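Local coordinates for protein 2-keto-3-deoxygluconate kinase (Thermotoga maritima, PDB 2AFB) that probably phosphorylates 2-keto-3-deoxygluconate with ATP, as a sugar kinase of the pfkB (ribokinase-like) family, at residues A[16-21]-A[62-67]. Sequence-based numbering, arbitrary orientation.
Sequences VTFGEI and YFVTKL
Thr17 and Val64 lock two parallel strands in register: Thr17 N donates to Tyr62 O (3.1 Å), and Val64 N to Thr17 O. The latter bond measures 2.7 Å from Val64 N to Thr17 O, whereas the next, from Gly19 N to Val64 O, is longer at 3.3 Å. Beyond Gly19 the chain turns off the sheet, and a side chain takes over the pairing. Thr65 OG1, swung opposite its own N by chi1 -161°, donates to Gly19 O at 2.6 Å and accepts from a water that itself takes the N-H of Ile21, bridging the segments. On one face, Val64 CG2 meets Val16 CG1 (3.6 Å) while Val64 CG1 packs against Phe18 CD1. On the other, Thr17 OG1 lies in the plane of the Phe63 ring, 3.1 Å from CD1, and Ile21 CB sits 3.8 Å from Phe63 CE2. Cutting Phe63 back to an alanine would probably leave Ile21 CB and Thr17 OG1 without the ring they lie against. Helix 46-56 covers this face through Ala48 and Ala51, and Glu47 O holds Thr17 OG1; Trp132 and helix 155-169 pack on Phe18 opposite. Helices on both faces suit the central alpha/beta sheet of the ribokinase-like fold.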
loop_
_atom_site.group_PDB
_atom_site.type_symbol
_atom_site.label_atom_id
_atom_site.label_comp_id
_atom_site.label_asym_id
_atom_site.label_seq_id
_atom_site.Cartn_x
_atom_site.Cartn_y
_atom_site.Cartn_z
ATOM N N VAL A 16 -16.046 7.383 33.195
ATOM C CA VAL A 16 -14.921 8.281 32.963
ATOM C C VAL A 16 -13.561 7.575 33.188
ATOM O O VAL A 16 -13.369 6.822 34.154
ATOM C CB VAL A 16 -15.046 9.512 33.891
ATOM C CG1 VAL A 16 -13.910 10.493 33.689
ATOM C CG2 VAL A 16 -16.358 10.209 33.685
ATOM N N THR A 17 -12.625 7.810 32.276
ATOM C CA THR A 17 -11.255 7.342 32.406
ATOM C C THR A 17 -10.318 8.508 32.123
ATOM O O THR A 17 -10.697 9.509 31.486
ATOM C CB THR A 17 -10.915 6.142 31.470
ATOM O OG1 THR A 17 -10.522 6.621 30.180
ATOM C CG2 THR A 17 -12.058 5.217 31.318
ATOM N N PHE A 18 -9.098 8.372 32.617
ATOM C CA PHE A 18 -8.131 9.458 32.595
ATOM C C PHE A 18 -6.774 8.917 32.345
ATOM O O PHE A 18 -6.343 7.998 33.011
ATOM C CB PHE A 18 -8.070 10.125 33.952
ATOM C CG PHE A 18 -6.982 11.174 34.092
ATOM C CD1 PHE A 18 -7.043 12.343 33.376
ATOM C CD2 PHE A 18 -5.935 11.005 34.996
ATOM C CE1 PHE A 18 -6.064 13.321 33.510
ATOM C CE2 PHE A 18 -4.938 11.996 35.152
ATOM C CZ PHE A 18 -5.012 13.141 34.406
ATOM N N GLY A 19 -6.078 9.553 31.436
ATOM C CA GLY A 19 -4.684 9.261 31.230
ATOM C C GLY A 19 -4.180 9.870 29.946
ATOM O O GLY A 19 -4.657 10.925 29.545
ATOM N N GLU A 20 -3.194 9.207 29.342
ATOM C CA GLU A 20 -2.545 9.680 28.091
ATOM C C GLU A 20 -2.890 8.851 26.887
ATOM O O GLU A 20 -2.801 7.626 26.929
ATOM C CB GLU A 20 -1.002 9.709 28.231
ATOM C CG GLU A 20 -0.289 10.106 26.942
ATOM C CD GLU A 20 1.159 10.619 27.111
ATOM O OE1 GLU A 20 1.888 10.125 27.990
ATOM O OE2 GLU A 20 1.595 11.473 26.312
ATOM N N ILE A 21 -3.236 9.533 25.810
ATOM C CA ILE A 21 -3.351 8.915 24.519
ATOM C C ILE A 21 -2.214 9.377 23.615
ATOM O O ILE A 21 -1.830 10.553 23.600
ATOM C CB ILE A 21 -4.750 9.138 23.913
ATOM C CG1 ILE A 21 -4.906 8.239 22.685
ATOM C CG2 ILE A 21 -5.001 10.619 23.618
ATOM C CD1 ILE A 21 -6.250 8.180 22.075
ATOM N N TYR A 62 -16.435 8.664 28.690
ATOM C CA TYR A 62 -15.688 9.911 28.444
ATOM C C TYR A 62 -14.243 9.641 28.768
ATOM O O TYR A 62 -13.939 9.023 29.785
ATOM C CB TYR A 62 -16.161 11.048 29.330
ATOM C CG TYR A 62 -17.585 11.448 29.137
ATOM C CD1 TYR A 62 -18.619 10.657 29.599
ATOM C CD2 TYR A 62 -17.907 12.664 28.524
ATOM C CE1 TYR A 62 -19.957 11.046 29.417
ATOM C CE2 TYR A 62 -19.234 13.066 28.360
ATOM C CZ TYR A 62 -20.247 12.243 28.812
ATOM O OH TYR A 62 -21.563 12.631 28.653
ATOM N N PHE A 63 -13.354 10.120 27.914
ATOM C CA PHE A 63 -11.938 10.024 28.195
ATOM C C PHE A 63 -11.431 11.420 28.521
ATOM O O PHE A 63 -11.657 12.371 27.772
ATOM C CB PHE A 63 -11.187 9.480 26.987
ATOM C CG PHE A 63 -9.705 9.391 27.178
ATOM C CD1 PHE A 63 -9.191 8.633 28.191
ATOM C CD2 PHE A 63 -8.820 10.022 26.293
ATOM C CE1 PHE A 63 -7.834 8.516 28.379
ATOM C CE2 PHE A 63 -7.473 9.899 26.459
ATOM C CZ PHE A 63 -6.966 9.125 27.512
ATOM N N VAL A 64 -10.731 11.522 29.641
ATOM C CA VAL A 64 -10.211 12.786 30.097
ATOM C C VAL A 64 -8.700 12.813 29.862
ATOM O O VAL A 64 -7.994 11.927 30.301
ATOM C CB VAL A 64 -10.496 12.974 31.578
ATOM C CG1 VAL A 64 -9.954 14.344 32.058
ATOM C CG2 VAL A 64 -11.968 12.814 31.824
ATOM N N THR A 65 -8.227 13.848 29.186
ATOM C CA THR A 65 -6.814 14.006 28.890
ATOM C C THR A 65 -6.562 15.452 28.431
ATOM O O THR A 65 -7.450 16.304 28.508
ATOM C CB THR A 65 -6.301 12.974 27.840
ATOM O OG1 THR A 65 -4.883 12.889 27.931
ATOM C CG2 THR A 65 -6.677 13.332 26.392
ATOM N N LYS A 66 -5.322 15.719 28.025
ATOM C CA LYS A 66 -4.927 16.964 27.384
ATOM C C LYS A 66 -4.225 16.581 26.085
ATOM O O LYS A 66 -3.413 15.632 26.046
ATOM C CB LYS A 66 -3.994 17.815 28.314
ATOM C CG LYS A 66 -3.849 19.232 27.862
ATOM C CD LYS A 66 -2.936 20.025 28.733
ATOM C CE LYS A 66 -3.080 21.552 28.486
ATOM N NZ LYS A 66 -2.152 22.346 29.405
ATOM N N LEU A 67 -4.597 17.277 25.011
ATOM C CA LEU A 67 -3.946 17.141 23.724
ATOM C C LEU A 67 -3.603 18.492 23.167
ATOM O O LEU A 67 -4.308 19.460 23.459
ATOM C CB LEU A 67 -4.879 16.447 22.727
ATOM C CG LEU A 67 -5.165 14.991 23.089
ATOM C CD1 LEU A 67 -6.264 14.440 22.252
ATOM C CD2 LEU A 67 -3.894 14.176 22.924
HETATM O O HOH W 1 -2.956 12.442 25.966
#